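PDB 1K0F: zinc-binding protein TroA, which binds zinc with high affinity in the periplasm and delivers it to the membrane permease of the TroABC transporter for import into the cell. Local coordinates for residues 147-157 and 173-181; 11-20 and 110-121. All blocks are in the same frame, centred on the assembly; numbering follows the deposited sequence.

Contact 1. Residues 147-157 and 173-181; sequences DAYVRRKAQSL and YFSRAYGFE
Tyr178 sits as a knob in a hole formed by Asp147, Val150, Arg151 and Ala154. The hole belongs to helix 129-156, the long backbone helix of this solute-binding fold. Tyr178 comes from the short helix 172-178 of the C-terminal half, and the two short segments cross at -78°. Apolar packing comes first. Val150 CG1 lies over the centre of the Tyr178 ring, 3.5 Å from the centroid, in a CH-pi contact. Val150 places CG1 opposite its own backbone N (chi1 177°), which carries this methyl over the ring. Val150 CG1 also reaches Phe174 CE1 at 4.0 Å. On the opposite face of the Tyr178 ring, Ala177 CB is offset toward the rim. Ala154 CB meets Tyr178 CB at 3.7 Å and touches the Phe180 ring obliquely, while Leu157 CD2 meets that ring at its edge, 4.0 Å from CE2. Gly179, with positive phi, turns the chain from Tyr178 to Phe180. The polar contacts gather round Asp147. Asp147 OD2 forms a salt bridge with Arg151 NH1 at 3.4 Å. Asp147 OD1 takes a weak hydrogen bond from Lys108 N. The Tyr178 hydroxyl donates to Asp147 OD1, with OH 2.6 Å from that oxygen and 45° out of the carboxylate plane.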
loop_
_atom_site.group_PDB
_atom_site.type_symbol
_atom_site.label_atom_id
_atom_site.label_comp_id
_atom_site.label_asym_id
_atom_site.label_seq_id
_atom_site.Cartn_x
_atom_site.Cartn_y
_atom_site.Cartn_z
ATOM N N ASP A 147 -0.047 -13.914 2.726
ATOM C CA ASP A 147 -1.476 -13.867 2.520
ATOM C C ASP A 147 -2.149 -14.839 3.477
ATOM O O ASP A 147 -3.196 -14.543 4.052
ATOM C CB ASP A 147 -1.829 -14.247 1.091
ATOM C CG ASP A 147 -3.313 -14.239 0.859
ATOM O OD1 ASP A 147 -3.848 -13.185 0.451
ATOM O OD2 ASP A 147 -3.943 -15.290 1.097
ATOM N N ALA A 148 -1.540 -16.006 3.648
ATOM C CA ALA A 148 -2.092 -17.021 4.531
ATOM C C ALA A 148 -2.183 -16.471 5.938
ATOM O O ALA A 148 -3.249 -16.469 6.550
ATOM C CB ALA A 148 -1.215 -18.260 4.509
ATOM N N TYR A 149 -1.045 -15.995 6.430
ATOM C CA TYR A 149 -0.919 -15.433 7.767
ATOM C C TYR A 149 -1.964 -14.354 8.025
ATOM O O TYR A 149 -2.668 -14.400 9.028
ATOM C CB TYR A 149 0.494 -14.867 7.933
ATOM C CG TYR A 149 0.763 -14.113 9.221
ATOM C CD1 TYR A 149 1.277 -14.768 10.342
ATOM C CD2 TYR A 149 0.563 -12.732 9.299
ATOM C CE1 TYR A 149 1.594 -14.068 11.506
ATOM C CE2 TYR A 149 0.877 -12.023 10.458
ATOM C CZ TYR A 149 1.392 -12.696 11.552
ATOM O OH TYR A 149 1.731 -11.995 12.686
ATOM N N VAL A 150 -2.067 -13.395 7.111
ATOM C CA VAL A 150 -3.022 -12.302 7.257
ATOM C C VAL A 150 -4.457 -12.800 7.305
ATOM O O VAL A 150 -5.328 -12.149 7.880
ATOM C CB VAL A 150 -2.888 -11.279 6.112
ATOM C CG1 VAL A 150 -3.943 -10.189 6.258
ATOM C CG2 VAL A 150 -1.489 -10.671 6.126
ATOM N N ARG A 151 -4.718 -13.943 6.682
ATOM C CA ARG A 151 -6.065 -14.486 6.718
ATOM C C ARG A 151 -6.221 -15.192 8.055
ATOM O O ARG A 151 -7.181 -14.946 8.781
ATOM C CB ARG A 151 -6.310 -15.465 5.571
ATOM C CG ARG A 151 -7.800 -15.614 5.243
ATOM C CD ARG A 151 -8.043 -16.349 3.925
ATOM N NE ARG A 151 -8.931 -15.609 3.029
ATOM C CZ ARG A 151 -8.559 -15.128 1.846
ATOM N NH1 ARG A 151 -7.315 -15.305 1.412
ATOM N NH2 ARG A 151 -9.429 -14.471 1.090
ATOM N N ARG A 152 -5.272 -16.066 8.380
ATOM C CA ARG A 152 -5.303 -16.773 9.651
ATOM C C ARG A 152 -5.535 -15.706 10.707
ATOM O O ARG A 152 -6.565 -15.691 11.378
ATOM C CB ARG A 152 -3.964 -17.475 9.900
ATOM C CG ARG A 152 -3.758 -17.963 11.339
ATOM C CD ARG A 152 -2.482 -18.792 11.474
ATOM N NE ARG A 152 -1.457 -18.368 10.521
ATOM C CZ ARG A 152 -0.304 -19.000 10.325
ATOM N NH1 ARG A 152 -0.012 -20.097 11.012
ATOM N NH2 ARG A 152 0.565 -18.533 9.442
ATOM N N LYS A 153 -4.565 -14.803 10.824
ATOM C CA LYS A 153 -4.621 -13.694 11.768
ATOM C C LYS A 153 -6.002 -13.040 11.797
ATOM O O LYS A 153 -6.640 -12.956 12.845
ATOM C CB LYS A 153 -3.567 -12.649 11.400
ATOM C CG LYS A 153 -2.297 -12.768 12.207
ATOM C CD LYS A 153 -2.501 -12.211 13.599
ATOM C CE LYS A 153 -1.221 -12.261 14.408
ATOM N NZ LYS A 153 -1.267 -11.311 15.557
ATOM N N ALA A 154 -6.464 -12.577 10.644
ATOM C CA ALA A 154 -7.771 -11.943 10.570
ATOM C C ALA A 154 -8.813 -12.854 11.209
ATOM O O ALA A 154 -9.686 -12.392 11.945
ATOM C CB ALA A 154 -8.134 -11.660 9.122
ATOM N N GLN A 155 -8.702 -14.153 10.935
ATOM C CA GLN A 155 -9.630 -15.155 11.462
ATOM C C GLN A 155 -9.621 -15.167 12.983
ATOM O O GLN A 155 -10.621 -15.496 13.622
ATOM C CB GLN A 155 -9.263 -16.559 10.943
ATOM C CG GLN A 155 -10.143 -17.090 9.820
ATOM C CD GLN A 155 -11.536 -16.506 9.831
ATOM O OE1 GLN A 155 -12.246 -16.578 10.840
ATOM N NE2 GLN A 155 -11.937 -15.908 8.715
ATOM N N SER A 156 -8.483 -14.808 13.559
ATOM C CA SER A 156 -8.355 -14.783 15.005
ATOM C C SER A 156 -9.273 -13.723 15.601
ATOM O O SER A 156 -9.556 -13.731 16.803
ATOM C CB SER A 156 -6.904 -14.492 15.392
ATOM O OG SER A 156 -6.597 -13.122 15.216
ATOM N N LEU A 157 -9.749 -12.812 14.758
ATOM C CA LEU A 157 -10.621 -11.744 15.226
ATOM C C LEU A 157 -12.081 -11.988 14.915
ATOM O O LEU A 157 -12.479 -11.980 13.758
ATOM C CB LEU A 157 -10.213 -10.411 14.609
ATOM C CG LEU A 157 -10.359 -9.242 15.574
ATOM C CD1 LEU A 157 -9.223 -9.298 16.575
ATOM C CD2 LEU A 157 -10.359 -7.928 14.810
ATOM N N TYR A 173 -9.455 -3.778 -0.531
ATOM C CA TYR A 173 -9.093 -5.152 -0.879
ATOM C C TYR A 173 -8.748 -5.906 0.395
ATOM O O TYR A 173 -8.992 -7.103 0.506
ATOM C CB TYR A 173 -7.893 -5.182 -1.816
ATOM C CG TYR A 173 -8.130 -4.533 -3.154
ATOM C CD1 TYR A 173 -8.097 -5.278 -4.329
ATOM C CD2 TYR A 173 -8.304 -3.159 -3.256
ATOM C CE1 TYR A 173 -8.216 -4.662 -5.572
ATOM C CE2 TYR A 173 -8.421 -2.543 -4.490
ATOM C CZ TYR A 173 -8.377 -3.289 -5.640
ATOM O OH TYR A 173 -8.467 -2.648 -6.853
ATOM N N PHE A 174 -8.168 -5.199 1.358
ATOM C CA PHE A 174 -7.815 -5.818 2.626
ATOM C C PHE A 174 -9.115 -6.339 3.247
ATOM O O PHE A 174 -9.163 -7.446 3.789
ATOM C CB PHE A 174 -7.148 -4.790 3.552
ATOM C CG PHE A 174 -6.871 -5.305 4.939
ATOM C CD1 PHE A 174 -5.726 -6.050 5.205
ATOM C CD2 PHE A 174 -7.769 -5.051 5.979
ATOM C CE1 PHE A 174 -5.480 -6.536 6.482
ATOM C CE2 PHE A 174 -7.534 -5.531 7.258
ATOM C CZ PHE A 174 -6.391 -6.275 7.513
ATOM N N SER A 175 -10.169 -5.536 3.142
ATOM C CA SER A 175 -11.462 -5.911 3.680
ATOM C C SER A 175 -12.029 -7.070 2.873
ATOM O O SER A 175 -12.434 -8.087 3.438
ATOM C CB SER A 175 -12.420 -4.714 3.631
ATOM O OG SER A 175 -13.133 -4.649 2.402
ATOM N N ARG A 176 -12.036 -6.922 1.550
ATOM C CA ARG A 176 -12.566 -7.951 0.665
ATOM C C ARG A 176 -11.811 -9.272 0.781
ATOM O O ARG A 176 -12.401 -10.345 0.670
ATOM C CB ARG A 176 -12.524 -7.459 -0.784
ATOM C CG ARG A 176 -12.866 -8.520 -1.815
ATOM C CD ARG A 176 -12.909 -7.931 -3.212
ATOM N NE ARG A 176 -11.660 -8.163 -3.928
ATOM C CZ ARG A 176 -11.487 -7.961 -5.232
ATOM N NH1 ARG A 176 -12.487 -7.518 -5.980
ATOM N NH2 ARG A 176 -10.309 -8.212 -5.792
ATOM N N ALA A 177 -10.508 -9.184 1.035
ATOM C CA ALA A 177 -9.650 -10.366 1.124
ATOM C C ALA A 177 -9.731 -11.145 2.420
ATOM O O ALA A 177 -9.941 -12.355 2.408
ATOM C CB ALA A 177 -8.203 -9.973 0.867
ATOM N N TYR A 178 -9.574 -10.446 3.537
ATOM C CA TYR A 178 -9.579 -11.091 4.840
ATOM C C TYR A 178 -10.776 -10.775 5.741
ATOM O O TYR A 178 -10.754 -11.083 6.937
ATOM C CB TYR A 178 -8.258 -10.758 5.534
ATOM C CG TYR A 178 -7.104 -10.768 4.554
ATOM C CD1 TYR A 178 -6.462 -11.961 4.217
ATOM C CD2 TYR A 178 -6.700 -9.599 3.906
ATOM C CE1 TYR A 178 -5.453 -11.994 3.255
ATOM C CE2 TYR A 178 -5.689 -9.623 2.942
ATOM C CZ TYR A 178 -5.074 -10.825 2.621
ATOM O OH TYR A 178 -4.096 -10.864 1.659
ATOM N N GLY A 179 -11.812 -10.170 5.162
ATOM C CA GLY A 179 -13.022 -9.848 5.911
ATOM C C GLY A 179 -12.898 -8.856 7.055
ATOM O O GLY A 179 -12.711 -9.234 8.212
ATOM N N PHE A 180 -13.015 -7.576 6.728
ATOM C CA PHE A 180 -12.925 -6.520 7.725
ATOM C C PHE A 180 -13.866 -5.394 7.311
ATOM O O PHE A 180 -13.889 -4.971 6.147
ATOM C CB PHE A 180 -11.493 -5.975 7.814
ATOM C CG PHE A 180 -10.580 -6.771 8.713
ATOM C CD1 PHE A 180 -9.677 -7.684 8.178
ATOM C CD2 PHE A 180 -10.596 -6.583 10.090
ATOM C CE1 PHE A 180 -8.801 -8.391 9.000
ATOM C CE2 PHE A 180 -9.724 -7.287 10.921
ATOM C CZ PHE A 180 -8.825 -8.192 10.373
ATOM N N GLU A 181 -14.670 -4.927 8.256
ATOM C CA GLU A 181 -15.565 -3.829 7.964
ATOM C C GLU A 181 -14.646 -2.621 8.038
ATOM O O GLU A 181 -14.310 -2.146 9.119
ATOM C CB GLU A 181 -16.668 -3.736 9.019
ATOM C CG GLU A 181 -17.494 -2.467 8.931
ATOM C CD GLU A 181 -18.979 -2.736 8.998
ATOM O OE1 GLU A 181 -19.398 -3.871 8.674
ATOM O OE2 GLU A 181 -19.724 -1.806 9.374
#

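Contact 2. Residues 11-20 and 110-121; sequences MIADAVKNIA and WSYSVKAVYESL
Val117 and Ile19 interlock between helix 10-20 and helix 107-124 in knobs-into-holes fashion. The short segments cross at -52°, and their axes come within 9.3 Å. Val117 fits among Ile12, Ala15, Val16 and Ile19. With CG1 opposite the backbone N (chi1 178°), the two methyls of Val117 point to different partners: CG1 meets Val16 CG2 at 3.6 Å, and CG2 meets Ile12 CG2 at 3.9 Å. Ile19 fits among Val114, Val117, Tyr118 and Leu121. The packing is tight around Ile19 and Ala20. There Leu121 CD1 packs against two neighbouring residues, 3.5 Å from Ile19 CG2 and 3.5 Å from Ala20 CB. Ile19 CD1 leans on the backbone of the other helix, 3.7 Å from Tyr118 CA. Val16, Val117 and Leu121 also reach the strands 4-7 or 54-57, so this side faces the parallel sheet.

The Trp110 end is looser. Met11 CB comes obliquely to the indole, 3.9 Å from Trp110 CZ2, and Ile12 CG1 stands at its edge, 4.4 Å from CH2. Met11 then bends away, and its side chain ends up near the zinc ligand Asp248. On the outer side, partly exposed Tyr118 meets Ile19 CG2 at the edge of its ring. That ring also stacks on Tyr136, and its hydroxyl is hydrogen-bonded to Thr133, both on helix 129-156. With no hydrogen bond between the two segments, their direct contact probably rests on van der Waals packing and the burial of mostly aliphatic groups.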
loop_
_atom_site.group_PDB
_atom_site.type_symbol
_atom_site.label_atom_id
_atom_site.label_comp_id
_atom_site.label_asym_id
_atom_site.label_seq_id
_atom_site.Cartn_x
_atom_site.Cartn_y
_atom_site.Cartn_z
ATOM N N MET A 11 6.652 -0.505 -1.836
ATOM C CA MET A 11 6.169 -1.859 -2.054
ATOM C C MET A 11 6.790 -2.487 -3.286
ATOM O O MET A 11 7.188 -3.652 -3.263
ATOM C CB MET A 11 4.647 -1.865 -2.176
ATOM C CG MET A 11 3.923 -1.740 -0.840
ATOM S SD MET A 11 3.785 -0.025 -0.256
ATOM C CE MET A 11 2.328 0.460 -1.087
ATOM N N ILE A 12 6.871 -1.719 -4.368
ATOM C CA ILE A 12 7.459 -2.203 -5.615
ATOM C C ILE A 12 8.951 -2.409 -5.385
ATOM O O ILE A 12 9.514 -3.445 -5.744
ATOM C CB ILE A 12 7.265 -1.177 -6.761
ATOM C CG1 ILE A 12 5.768 -0.973 -7.021
ATOM C CG2 ILE A 12 8.014 -1.634 -8.000
ATOM C CD1 ILE A 12 5.461 -0.303 -8.320
ATOM N N ALA A 13 9.575 -1.402 -4.775
ATOM C CA ALA A 13 11.002 -1.426 -4.476
ATOM C C ALA A 13 11.331 -2.704 -3.728
ATOM O O ALA A 13 12.394 -3.300 -3.931
ATOM C CB ALA A 13 11.388 -0.211 -3.631
ATOM N N ASP A 14 10.421 -3.131 -2.858
ATOM C CA ASP A 14 10.666 -4.341 -2.113
ATOM C C ASP A 14 10.700 -5.520 -3.062
ATOM O O ASP A 14 11.607 -6.346 -3.005
ATOM C CB ASP A 14 9.599 -4.576 -1.063
ATOM C CG ASP A 14 9.927 -5.751 -0.181
ATOM O OD1 ASP A 14 10.861 -5.626 0.644
ATOM O OD2 ASP A 14 9.271 -6.805 -0.322
ATOM N N ALA A 15 9.713 -5.591 -3.944
ATOM C CA ALA A 15 9.660 -6.685 -4.895
ATOM C C ALA A 15 10.925 -6.685 -5.745
ATOM O O ALA A 15 11.458 -7.738 -6.084
ATOM C CB ALA A 15 8.445 -6.543 -5.762
ATOM N N VAL A 16 11.412 -5.497 -6.080
ATOM C CA VAL A 16 12.617 -5.374 -6.881
ATOM C C VAL A 16 13.801 -5.945 -6.095
ATOM O O VAL A 16 14.479 -6.854 -6.557
ATOM C CB VAL A 16 12.890 -3.889 -7.234
ATOM C CG1 VAL A 16 14.313 -3.712 -7.734
ATOM C CG2 VAL A 16 11.907 -3.419 -8.286
ATOM N N LYS A 17 14.029 -5.399 -4.902
ATOM C CA LYS A 17 15.114 -5.829 -4.027
ATOM C C LYS A 17 15.240 -7.348 -3.932
ATOM O O LYS A 17 16.314 -7.919 -4.133
ATOM C CB LYS A 17 14.896 -5.261 -2.624
ATOM C CG LYS A 17 15.050 -3.757 -2.547
ATOM C CD LYS A 17 15.503 -3.313 -1.181
ATOM C CE LYS A 17 14.381 -2.602 -0.447
ATOM N NZ LYS A 17 14.737 -1.190 -0.151
ATOM N N ASN A 18 14.124 -7.992 -3.624
ATOM C CA ASN A 18 14.087 -9.434 -3.470
ATOM C C ASN A 18 14.420 -10.165 -4.757
ATOM O O ASN A 18 15.126 -11.172 -4.726
ATOM C CB ASN A 18 12.714 -9.858 -2.970
ATOM C CG ASN A 18 12.461 -9.437 -1.542
ATOM O OD1 ASN A 18 13.029 -10.000 -0.613
ATOM N ND2 ASN A 18 11.617 -8.435 -1.359
ATOM N N ILE A 19 13.909 -9.654 -5.875
ATOM C CA ILE A 19 14.123 -10.248 -7.200
ATOM C C ILE A 19 15.457 -9.876 -7.848
ATOM O O ILE A 19 16.281 -10.742 -8.110
ATOM C CB ILE A 19 12.998 -9.861 -8.198
ATOM C CG1 ILE A 19 11.640 -10.299 -7.646
ATOM C CG2 ILE A 19 13.255 -10.526 -9.540
ATOM C CD1 ILE A 19 10.480 -9.537 -8.196
ATOM N N ALA A 20 15.654 -8.589 -8.123
ATOM C CA ALA A 20 16.898 -8.129 -8.745
ATOM C C ALA A 20 18.082 -8.176 -7.788
ATOM O O ALA A 20 19.216 -8.428 -8.208
ATOM C CB ALA A 20 16.728 -6.709 -9.280
ATOM N N TRP A 110 -1.627 -9.309 -5.280
ATOM C CA TRP A 110 -0.437 -8.492 -5.407
ATOM C C TRP A 110 0.617 -9.318 -6.121
ATOM O O TRP A 110 1.587 -8.778 -6.644
ATOM C CB TRP A 110 0.072 -8.086 -4.031
ATOM C CG TRP A 110 1.334 -7.283 -4.065
ATOM C CD1 TRP A 110 2.538 -7.627 -3.528
ATOM C CD2 TRP A 110 1.498 -5.980 -4.637
ATOM N NE1 TRP A 110 3.444 -6.619 -3.729
ATOM C CE2 TRP A 110 2.840 -5.597 -4.407
ATOM C CE3 TRP A 110 0.652 -5.100 -5.321
ATOM C CZ2 TRP A 110 3.350 -4.366 -4.837
ATOM C CZ3 TRP A 110 1.160 -3.875 -5.752
ATOM C CH2 TRP A 110 2.500 -3.520 -5.503
ATOM N N SER A 111 0.422 -10.634 -6.132
ATOM C CA SER A 111 1.355 -11.529 -6.806
ATOM C C SER A 111 1.412 -11.107 -8.270
ATOM O O SER A 111 2.404 -11.339 -8.961
ATOM C CB SER A 111 0.876 -12.977 -6.707
ATOM O OG SER A 111 -0.246 -13.083 -5.861
ATOM N N TYR A 112 0.326 -10.492 -8.735
ATOM C CA TYR A 112 0.239 -10.010 -10.110
ATOM C C TYR A 112 1.288 -8.906 -10.270
ATOM O O TYR A 112 2.221 -9.026 -11.065
ATOM C CB TYR A 112 -1.164 -9.432 -10.397
ATOM C CG TYR A 112 -2.245 -10.446 -10.733
ATOM C CD1 TYR A 112 -2.559 -10.752 -12.065
ATOM C CD2 TYR A 112 -2.988 -11.064 -9.723
ATOM C CE1 TYR A 112 -3.588 -11.646 -12.374
ATOM C CE2 TYR A 112 -4.020 -11.960 -10.025
ATOM C CZ TYR A 112 -4.312 -12.244 -11.354
ATOM O OH TYR A 112 -5.329 -13.120 -11.662
ATOM N N SER A 113 1.133 -7.835 -9.499
ATOM C CA SER A 113 2.054 -6.706 -9.554
ATOM C C SER A 113 3.500 -7.120 -9.296
ATOM O O SER A 113 4.428 -6.527 -9.848
ATOM C CB SER A 113 1.640 -5.638 -8.544
ATOM O OG SER A 113 0.305 -5.245 -8.764
ATOM N N VAL A 114 3.698 -8.125 -8.451
ATOM C CA VAL A 114 5.047 -8.588 -8.166
ATOM C C VAL A 114 5.508 -9.309 -9.422
ATOM O O VAL A 114 6.670 -9.198 -9.823
ATOM C CB VAL A 114 5.076 -9.556 -6.977
ATOM C CG1 VAL A 114 6.411 -10.282 -6.938
ATOM C CG2 VAL A 114 4.842 -8.799 -5.681
ATOM N N LYS A 115 4.577 -10.033 -10.046
ATOM C CA LYS A 115 4.856 -10.771 -11.281
ATOM C C LYS A 115 5.342 -9.771 -12.320
ATOM O O LYS A 115 6.310 -10.016 -13.041
ATOM C CB LYS A 115 3.588 -11.480 -11.790
ATOM C CG LYS A 115 3.843 -12.539 -12.867
ATOM C CD LYS A 115 2.854 -12.442 -14.023
ATOM C CE LYS A 115 2.366 -13.812 -14.447
ATOM N NZ LYS A 115 0.878 -13.883 -14.353
ATOM N N ALA A 116 4.648 -8.637 -12.367
ATOM C CA ALA A 116 4.961 -7.543 -13.277
ATOM C C ALA A 116 6.382 -7.046 -13.010
ATOM O O ALA A 116 7.173 -6.870 -13.932
ATOM C CB ALA A 116 3.957 -6.409 -13.082
ATOM N N VAL A 117 6.695 -6.814 -11.743
ATOM C CA VAL A 117 8.025 -6.353 -11.363
ATOM C C VAL A 117 9.084 -7.344 -11.851
ATOM O O VAL A 117 10.045 -6.973 -12.527
ATOM C CB VAL A 117 8.143 -6.233 -9.847
ATOM C CG1 VAL A 117 9.540 -5.811 -9.479
ATOM C CG2 VAL A 117 7.131 -5.233 -9.325
ATOM N N TYR A 118 8.881 -8.608 -11.496
ATOM C CA TYR A 118 9.788 -9.673 -11.879
ATOM C C TYR A 118 9.999 -9.705 -13.378
ATOM O O TYR A 118 11.130 -9.695 -13.852
ATOM C CB TYR A 118 9.229 -11.016 -11.420
ATOM C CG TYR A 118 9.650 -12.201 -12.272
ATOM C CD1 TYR A 118 10.948 -12.677 -12.223
ATOM C CD2 TYR A 118 8.737 -12.853 -13.082
ATOM C CE1 TYR A 118 11.335 -13.789 -12.962
ATOM C CE2 TYR A 118 9.101 -13.973 -13.830
ATOM C CZ TYR A 118 10.403 -14.438 -13.761
ATOM O OH TYR A 118 10.766 -15.546 -14.469
ATOM N N GLU A 119 8.903 -9.749 -14.125
ATOM C CA GLU A 119 8.971 -9.805 -15.582
ATOM C C GLU A 119 9.556 -8.541 -16.215
ATOM O O GLU A 119 10.062 -8.581 -17.336
ATOM C CB GLU A 119 7.580 -10.074 -16.166
ATOM C CG GLU A 119 7.195 -11.546 -16.167
ATOM C CD GLU A 119 5.788 -11.779 -16.658
ATOM O OE1 GLU A 119 5.389 -12.957 -16.765
ATOM O OE2 GLU A 119 5.085 -10.786 -16.934
ATOM N N SER A 120 9.471 -7.417 -15.511
ATOM C CA SER A 120 10.016 -6.163 -16.017
ATOM C C SER A 120 11.533 -6.244 -15.871
ATOM O O SER A 120 12.295 -5.885 -16.777
ATOM C CB SER A 120 9.490 -4.987 -15.194
ATOM O OG SER A 120 8.346 -4.421 -15.794
ATOM N N LEU A 121 11.959 -6.728 -14.709
ATOM C CA LEU A 121 13.374 -6.879 -14.413
ATOM C C LEU A 121 14.024 -7.819 -15.426
ATOM O O LEU A 121 15.141 -7.578 -15.880
ATOM C CB LEU A 121 13.558 -7.417 -12.990
ATOM C CG LEU A 121 13.166 -6.477 -11.841
ATOM C CD1 LEU A 121 13.442 -7.165 -10.513
ATOM C CD2 LEU A 121 13.945 -5.160 -11.939
#

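From the N terminus, the chain runs through strand 4-7 into helix 10-20. Contact 2 then closes a loop of 89 residues, which carries the other strands of the four-stranded parallel sheet and the zinc ligands His37 and His102. It ties the first helix of the N-terminal half to helix 107-124. The chain next enters helix 129-156, whose later part opens contact 1. That contact closes a short loop of 15 residues containing strand 163-166 and the ligand His168, and it fixes helix 172-178 to the long helix. The two loops follow in series, neither nested nor crossed. Contact 1 and contact 2 do not touch; their nearest atoms are about 7 Å apart.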